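Sgbp-b (Bacteroides uniformis, PDB 7K44) probably binds xyloglucan at the bacterial cell surface, as a surface glycan-binding protein encoded by a complex xyloglucan utilization locus of this gut commensal. Local coordinates at residues Leu261-Val266 with Leu358-Thr363; Lys306-His311 with Gln351-Asp356. All blocks are in the same frame, centred on the assembly; numbering follows the deposited sequence.

Contact 1: residues Leu261-Val266 with Leu358-Thr363; sequences LQNGAV and LALQMT
L261, Q262 and N263 pair with L360, A359 and L358, joining strands 255-264 and 357-364 antiparallel at 176° inside a five-stranded sheet. The pairs L261-L360 and N263-L358 are hydrogen-bonded, while Q262-A359 between them is non-hydrogen-bonded and adds a CA-H...O contact from A359 CA to L261 O at 3.4 Å. The carbonyl of L358 is gripped twice: N263 N and N263 ND2 reach L358 O from opposite faces of its plane, ND2 at 2.9 Å. A chi1 of -47° sets CG of N263 beside its own backbone N, which lets both nitrogens share that oxygen, and Y214 takes OD1. The N263 side chain is about 11 Å from the calcium ion, and Y214 lies between the metal ligands N213 and D215 in the chain.

On the other face Q262, bent at chi2, sends OE1 to Q361 NE2 at 2.8 Å. The bond is straight at the hydrogen (169°) and lies in the amide plane of Q361, yet Q361 NE2 stands above the plane of the Q262 carbonyl. Q262 NE2 rests against A359 CB at 3.5 Å and bonds weakly to E357 and Y304. Were an alanine to stand in for Q262, Q361 NE2 would probably lose this buried acceptor and the A359 methyl its contact with the amide.

Packing slackens past the last bridge, where A265 CB meets L358 CB at 4.1 Å before V266 emerges at the surface. By contrast, L261, L358 and L360 pack on F377 and F380 of strand 371-384. The chemistry implies that neither face is purely apolar: the leucine face includes the N263 amide, held by L358 O and Y214, while opposite it Q262 and Q361 bond each other, with R302 donating to Q361 OE1.

Contact 2: residues Lys306-His311 with Gln351-Asp356; sequences KGNEAH and QKRDGD
The N308 amide lies almost flat against the guanidinium of R353, their planes 6° apart, although ND2 and NH2 are both donors. ND2 sits 3.3 Å above the guanidinium plane, offset toward its rim, so this is stacking rather than a hydrogen bond; D343 accepts from ND2 and E344 pairs with R353 NH1. The R353 chain runs extended, with CG opposite the backbone N (chi1 -178°), which carries its guanidinium across to N308. At R353 NE a water accepts the N-H and donates to K306 O and D354 O, stitching both loops together.

K306 runs the other way, its stretched side chain passing G355, with CE 3.1 Å from G355 O, until NZ bonds R353 O at 2.8 Å. NZ also reaches the carbonyl of F350 and makes a cation-pi contact with its ring, and the carbonyls near this helix end would probably stabilise the ammonium charge. The contact thus ties the loop joining strands 300-305 and 313-316 to the segment that leads from helix 347-352 into strand 357-364, the neighbour of strand 300-305 in the sheet.

Overall arrangement
Contact 1 belongs to the buried interior, contact 2 to the surface at one end of the same five-stranded sheet, their centres about 12 Å apart. Strand 357-364 connects them: it supplies one side of contact 1 and is entered directly from 351-356. Both segments of contact 2, 306-311 and 351-356, lie in the chain between 261-266 and 358-363. The two contacts meet where A265 N probably donates to D356 O. Their chemistry follows their place: regular backbone pairing, leucines and buried amides within the sheet, against long charged side chains, carbonyls and a bridging water in the loops. All four segments belong to the xyloglucan-binding domain.

Contact 1: residues Leu261-Val266 with Leu358-Thr363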
ATOM      1  N   LEU A 261      -9.798  -5.758 -24.474  1.00 18.30           N
ATOM      2  CA  LEU A 261      -9.756  -4.303 -24.493  1.00 17.62           C
ATOM      3  C   LEU A 261      -8.646  -3.950 -25.470  1.00 19.10           C
ATOM      4  O   LEU A 261      -7.458  -4.116 -25.162  1.00 18.64           O
ATOM      5  CB  LEU A 261      -9.447  -3.715 -23.121  1.00 17.53           C
ATOM      6  CG  LEU A 261     -10.445  -3.962 -22.005  1.00 16.90           C
ATOM      7  CD1 LEU A 261      -9.948  -3.285 -20.714  1.00 19.60           C
ATOM      8  CD2 LEU A 261     -11.816  -3.437 -22.393  1.00 20.37           C
ATOM      9  N   GLN A 262      -9.011  -3.520 -26.677  1.00 17.59           N
ATOM     10  CA  GLN A 262      -8.039  -3.112 -27.684  1.00 17.89           C
ATOM     11  C   GLN A 262      -8.146  -1.599 -27.734  1.00 21.64           C
ATOM     12  O   GLN A 262      -9.201  -1.062 -28.073  1.00 20.98           O
ATOM     13  CB  GLN A 262      -8.342  -3.739 -29.047  1.00 18.42           C
ATOM     14  CG  GLN A 262      -8.576  -5.245 -28.966  1.00 19.82           C
ATOM     15  CD  GLN A 262      -7.297  -6.068 -28.873  1.00 20.65           C
ATOM     16  OE1 GLN A 262      -7.233  -7.005 -28.092  1.00 22.33           O
ATOM     17  NE2 GLN A 262      -6.288  -5.723 -29.664  1.00 21.88           N
ATOM     18  N   ASN A 263      -7.075  -0.917 -27.360  1.00 18.67           N
ATOM     19  CA  ASN A 263      -7.118   0.506 -27.079  1.00 16.93           C
ATOM     20  C   ASN A 263      -6.029   1.226 -27.852  1.00 18.09           C
ATOM     21  O   ASN A 263      -4.963   0.666 -28.121  1.00 20.03           O
ATOM     22  CB  ASN A 263      -6.814   0.775 -25.577  1.00 17.96           C
ATOM     23  CG  ASN A 263      -7.593  -0.130 -24.634  1.00 18.97           C
ATOM     24  OD1 ASN A 263      -8.771   0.104 -24.349  1.00 21.62           O
ATOM     25  ND2 ASN A 263      -6.924  -1.168 -24.122  1.00 19.22           N
ATOM     26  N   GLY A 264      -6.287   2.492 -28.179  1.00 20.19           N
ATOM     27  CA  GLY A 264      -5.225   3.370 -28.618  1.00 20.96           C
ATOM     28  C   GLY A 264      -4.656   4.124 -27.428  1.00 20.00           C
ATOM     29  O   GLY A 264      -5.387   4.788 -26.688  1.00 23.06           O
ATOM     30  N   ALA A 265      -3.350   4.018 -27.209  1.00 19.91           N
ATOM     31  CA  ALA A 265      -2.708   4.723 -26.112  1.00 20.95           C
ATOM     32  C   ALA A 265      -1.909   5.903 -26.653  1.00 22.53           C
ATOM     33  O   ALA A 265      -1.602   5.975 -27.851  1.00 21.75           O
ATOM     34  CB  ALA A 265      -1.789   3.775 -25.330  1.00 18.73           C
ATOM     35  N   VAL A 266      -1.600   6.844 -25.768  1.00 20.44           N
ATOM     36  CA  VAL A 266      -0.823   8.031 -26.107  1.00 22.45           C
ATOM     37  C   VAL A 266       0.520   7.895 -25.406  1.00 23.86           C
ATOM     38  O   VAL A 266       0.624   8.092 -24.190  1.00 22.35           O
ATOM     39  CB  VAL A 266      -1.540   9.320 -25.704  1.00 27.78           C
ATOM     40  CG1 VAL A 266      -0.657  10.526 -26.001  1.00 31.20           C
ATOM     41  CG2 VAL A 266      -2.859   9.421 -26.423  1.00 26.93           C
ATOM     42  N   LEU A 358      -2.557  -0.579 -27.125  1.00 18.29           N
ATOM     43  CA  LEU A 358      -2.385  -1.229 -25.827  1.00 17.20           C
ATOM     44  C   LEU A 358      -3.503  -2.261 -25.770  1.00 18.96           C
ATOM     45  O   LEU A 358      -4.683  -1.896 -25.819  1.00 19.37           O
ATOM     46  CB  LEU A 358      -2.511  -0.188 -24.717  1.00 18.03           C
ATOM     47  CG  LEU A 358      -2.129  -0.573 -23.285  1.00 19.69           C
ATOM     48  CD1 LEU A 358      -1.904   0.677 -22.437  1.00 20.54           C
ATOM     49  CD2 LEU A 358      -3.185  -1.441 -22.654  1.00 22.19           C
ATOM     50  N   ALA A 359      -3.152  -3.544 -25.742  1.00 18.05           N
ATOM     51  CA  ALA A 359      -4.135  -4.619 -25.826  1.00 19.00           C
ATOM     52  C   ALA A 359      -4.092  -5.544 -24.613  1.00 19.61           C
ATOM     53  O   ALA A 359      -3.014  -5.955 -24.164  1.00 19.29           O
ATOM     54  CB  ALA A 359      -3.954  -5.451 -27.098  1.00 19.36           C
ATOM     55  N   LEU A 360      -5.280  -5.903 -24.118  1.00 18.65           N
ATOM     56  CA  LEU A 360      -5.475  -6.913 -23.086  1.00 18.98           C
ATOM     57  C   LEU A 360      -6.512  -7.902 -23.589  1.00 21.24           C
ATOM     58  O   LEU A 360      -7.559  -7.490 -24.098  1.00 21.91           O
ATOM     59  CB  LEU A 360      -5.981  -6.311 -21.769  1.00 21.33           C
ATOM     60  CG  LEU A 360      -5.127  -5.266 -21.054  1.00 24.74           C
ATOM     61  CD1 LEU A 360      -5.458  -3.878 -21.580  1.00 28.18           C
ATOM     62  CD2 LEU A 360      -5.408  -5.338 -19.564  1.00 28.83           C
ATOM     63  N   GLN A 361      -6.237  -9.200 -23.465  1.00 19.47           N
ATOM     64  CA  GLN A 361      -7.182 -10.212 -23.927  1.00 19.42           C
ATOM     65  C   GLN A 361      -7.325 -11.319 -22.902  1.00 20.55           C
ATOM     66  O   GLN A 361      -6.320 -11.858 -22.420  1.00 21.99           O
ATOM     67  CB  GLN A 361      -6.758 -10.816 -25.262  1.00 20.20           C
ATOM     68  CG  GLN A 361      -6.491  -9.783 -26.317  1.00 21.14           C
ATOM     69  CD  GLN A 361      -6.141 -10.393 -27.655  1.00 20.31           C
ATOM     70  OE1 GLN A 361      -5.777 -11.566 -27.736  1.00 20.33           O
ATOM     71  NE2 GLN A 361      -6.273  -9.604 -28.725  1.00 22.43           N
ATOM     72  N   MET A 362      -8.570 -11.658 -22.572  1.00 19.56           N
ATOM     73  CA  MET A 362      -8.871 -12.693 -21.590  1.00 22.44           C
ATOM     74  C   MET A 362      -9.403 -13.935 -22.292  1.00 21.74           C
ATOM     75  O   MET A 362     -10.274 -13.835 -23.164  1.00 22.00           O
ATOM     76  CB  MET A 362      -9.888 -12.196 -20.567  1.00 22.05           C
ATOM     77  CG  MET A 362     -10.051 -13.161 -19.397  1.00 26.25           C
ATOM     78  SD  MET A 362     -11.237 -12.534 -18.187  1.00 28.00           S
ATOM     79  CE  MET A 362     -10.598 -13.226 -16.670  1.00 32.44           C
ATOM     80  N   THR A 363      -8.869 -15.094 -21.917  1.00 21.66           N
ATOM     81  CA  THR A 363      -9.271 -16.395 -22.437  1.00 21.59           C
ATOM     82  C   THR A 363      -9.360 -17.372 -21.272  1.00 22.87           C
ATOM     83  O   THR A 363      -8.957 -17.062 -20.150  1.00 23.35           O
ATOM     84  CB  THR A 363      -8.282 -16.922 -23.491  1.00 21.76           C
ATOM     85  OG1 THR A 363      -6.975 -17.060 -22.905  1.00 22.19           O
ATOM     86  CG2 THR A 363      -8.204 -15.985 -24.706  1.00 23.82           C
TER

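Contact 2: residues Lys306-His311 with Gln351-Asp356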
ATOM      1  N   LYS A 306       1.631  -2.094 -29.087  1.00 21.15           N
ATOM      2  CA  LYS A 306       1.966  -1.711 -30.464  1.00 20.30           C
ATOM      3  C   LYS A 306       1.936  -2.898 -31.423  1.00 24.81           C
ATOM      4  O   LYS A 306       2.691  -2.953 -32.401  1.00 27.37           O
ATOM      5  CB  LYS A 306       3.278  -0.919 -30.530  1.00 21.25           C
ATOM      6  CG  LYS A 306       3.162   0.460 -29.900  1.00 22.45           C
ATOM      7  CD  LYS A 306       4.422   1.294 -30.082  1.00 25.10           C
ATOM      8  CE  LYS A 306       4.210   2.717 -29.616  1.00 25.32           C
ATOM      9  NZ  LYS A 306       5.311   3.608 -30.087  1.00 25.08           N
ATOM     10  N   GLY A 307       1.031  -3.842 -31.169  1.00 22.51           N
ATOM     11  CA  GLY A 307       0.853  -4.965 -32.068  1.00 22.41           C
ATOM     12  C   GLY A 307       1.922  -6.020 -31.982  1.00 23.82           C
ATOM     13  O   GLY A 307       1.918  -6.944 -32.798  1.00 27.83           O
ATOM     14  N   ASN A 308       2.830  -5.926 -31.006  1.00 23.99           N
ATOM     15  CA  ASN A 308       3.960  -6.851 -30.914  1.00 23.35           C
ATOM     16  C   ASN A 308       3.529  -8.081 -30.113  1.00 25.25           C
ATOM     17  O   ASN A 308       3.904  -8.289 -28.956  1.00 24.20           O
ATOM     18  CB  ASN A 308       5.175  -6.150 -30.318  1.00 25.00           C
ATOM     19  CG  ASN A 308       6.439  -6.967 -30.452  1.00 33.50           C
ATOM     20  OD1 ASN A 308       6.397  -8.107 -30.908  1.00 31.03           O
ATOM     21  ND2 ASN A 308       7.572  -6.391 -30.052  1.00 31.55           N
ATOM     22  N   GLU A 309       2.698  -8.901 -30.765  1.00 24.86           N
ATOM     23  CA  GLU A 309       2.251 -10.141 -30.146  1.00 27.70           C
ATOM     24  C   GLU A 309       3.413 -11.083 -29.872  1.00 27.15           C
ATOM     25  O   GLU A 309       3.348 -11.880 -28.929  1.00 25.19           O
ATOM     26  CB  GLU A 309       1.189 -10.819 -31.010  1.00 26.55           C
ATOM     27  CG  GLU A 309      -0.042  -9.971 -31.215  1.00 28.08           C
ATOM     28  CD  GLU A 309      -1.156 -10.733 -31.899  1.00 29.73           C
ATOM     29  OE1 GLU A 309      -1.525 -11.813 -31.395  1.00 33.13           O
ATOM     30  OE2 GLU A 309      -1.655 -10.251 -32.942  1.00 37.63           O
ATOM     31  N   ALA A 310       4.485 -10.988 -30.662  1.00 25.47           N
ATOM     32  CA  ALA A 310       5.650 -11.840 -30.452  1.00 30.34           C
ATOM     33  C   ALA A 310       6.265 -11.631 -29.076  1.00 31.79           C
ATOM     34  O   ALA A 310       6.871 -12.555 -28.522  1.00 31.91           O
ATOM     35  CB  ALA A 310       6.692 -11.578 -31.539  1.00 30.57           C
ATOM     36  N   HIS A 311       6.127 -10.433 -28.510  1.00 26.98           N
ATOM     37  CA  HIS A 311       6.632 -10.137 -27.175  1.00 26.10           C
ATOM     38  C   HIS A 311       5.504  -9.944 -26.163  1.00 25.01           C
ATOM     39  O   HIS A 311       5.649  -9.195 -25.195  1.00 24.78           O
ATOM     40  CB  HIS A 311       7.578  -8.934 -27.188  1.00 31.37           C
ATOM     41  CG  HIS A 311       8.615  -8.968 -26.102  1.00 29.76           C
ATOM     42  ND1 HIS A 311       9.968  -9.002 -26.366  1.00 34.63           N
ATOM     43  CD2 HIS A 311       8.496  -8.974 -24.751  1.00 28.51           C
ATOM     44  CE1 HIS A 311      10.637  -9.025 -25.226  1.00 35.31           C
ATOM     45  NE2 HIS A 311       9.768  -9.011 -24.231  1.00 37.79           N
ATOM     46  N   GLN A 351       9.085   4.365 -28.099  1.00 24.96           N
ATOM     47  CA  GLN A 351       8.199   5.421 -28.577  1.00 23.67           C
ATOM     48  C   GLN A 351       8.266   5.543 -30.090  1.00 24.95           C
ATOM     49  O   GLN A 351       7.258   5.841 -30.742  1.00 27.65           O
ATOM     50  CB  GLN A 351       8.610   6.757 -27.975  1.00 25.41           C
ATOM     51  CG  GLN A 351       8.322   6.930 -26.512  1.00 25.19           C
ATOM     52  CD  GLN A 351       8.672   8.323 -26.071  1.00 27.40           C
ATOM     53  OE1 GLN A 351       9.810   8.764 -26.238  1.00 26.43           O
ATOM     54  NE2 GLN A 351       7.692   9.046 -25.542  1.00 26.37           N
ATOM     55  N   LYS A 352       9.450   5.345 -30.660  1.00 25.39           N
ATOM     56  CA  LYS A 352       9.607   5.490 -32.103  1.00 31.45           C
ATOM     57  C   LYS A 352       9.042   4.310 -32.878  1.00 29.43           C
ATOM     58  O   LYS A 352       8.832   4.430 -34.093  1.00 30.88           O
ATOM     59  CB  LYS A 352      11.077   5.718 -32.457  1.00 30.76           C
ATOM     60  CG  LYS A 352      11.557   7.110 -32.088  1.00 38.09           C
ATOM     61  CD  LYS A 352      13.060   7.240 -32.166  1.00 39.70           C
ATOM     62  CE  LYS A 352      13.483   8.597 -31.632  1.00 51.80           C
ATOM     63  NZ  LYS A 352      12.834   8.887 -30.315  1.00 53.15           N
ATOM     64  N   ARG A 353       8.787   3.186 -32.217  1.00 27.32           N
ATOM     65  CA  ARG A 353       8.178   2.047 -32.890  1.00 25.94           C
ATOM     66  C   ARG A 353       6.801   2.422 -33.434  1.00 26.49           C
ATOM     67  O   ARG A 353       6.028   3.141 -32.793  1.00 27.56           O
ATOM     68  CB  ARG A 353       8.066   0.865 -31.930  1.00 28.92           C
ATOM     69  CG  ARG A 353       7.476  -0.373 -32.564  1.00 27.90           C
ATOM     70  CD  ARG A 353       7.280  -1.490 -31.561  1.00 30.11           C
ATOM     71  NE  ARG A 353       6.877  -2.720 -32.231  1.00 30.18           N
ATOM     72  CZ  ARG A 353       7.695  -3.733 -32.503  1.00 31.37           C
ATOM     73  NH1 ARG A 353       8.976  -3.687 -32.146  1.00 30.29           N
ATOM     74  NH2 ARG A 353       7.224  -4.803 -33.123  1.00 34.33           N
ATOM     75  N   ASP A 354       6.513   1.958 -34.647  1.00 28.97           N
ATOM     76  CA  ASP A 354       5.229   2.266 -35.255  0.59 28.60           C
ATOM     77  C   ASP A 354       4.089   1.656 -34.443  1.00 28.25           C
ATOM     78  O   ASP A 354       4.249   0.651 -33.741  1.00 26.43           O
ATOM     79  CB  ASP A 354       5.190   1.756 -36.695  0.59 33.14           C
ATOM     80  CG  ASP A 354       6.067   2.578 -37.629  0.59 33.46           C
ATOM     81  OD1 ASP A 354       6.423   3.722 -37.270  0.59 38.17           O
ATOM     82  OD2 ASP A 354       6.385   2.084 -38.730  0.59 45.12           O
ATOM     83  N   GLY A 355       2.935   2.306 -34.522  1.00 29.19           N
ATOM     84  CA  GLY A 355       1.726   1.844 -33.870  1.00 24.77           C
ATOM     85  C   GLY A 355       1.480   2.540 -32.540  1.00 24.70           C
ATOM     86  O   GLY A 355       2.304   3.300 -32.029  1.00 26.22           O
ATOM     87  N   ASP A 356       0.299   2.276 -31.974  1.00 24.26           N
ATOM     88  CA  ASP A 356      -0.067   2.888 -30.702  1.00 22.44           C
ATOM     89  C   ASP A 356      -0.871   1.987 -29.775  1.00 21.66           C
ATOM     90  O   ASP A 356      -1.250   2.439 -28.685  1.00 21.83           O
ATOM     91  CB  ASP A 356      -0.838   4.204 -30.927  1.00 23.53           C
ATOM     92  CG  ASP A 356      -2.131   4.005 -31.711  1.00 29.24           C
ATOM     93  OD1 ASP A 356      -2.743   2.920 -31.622  1.00 29.46           O
ATOM     94  OD2 ASP A 356      -2.537   4.931 -32.447  1.00 37.99           O
TER
HETATM   95  O   HOH W   1       4.890  -2.002 -34.013  1.00 34.38           O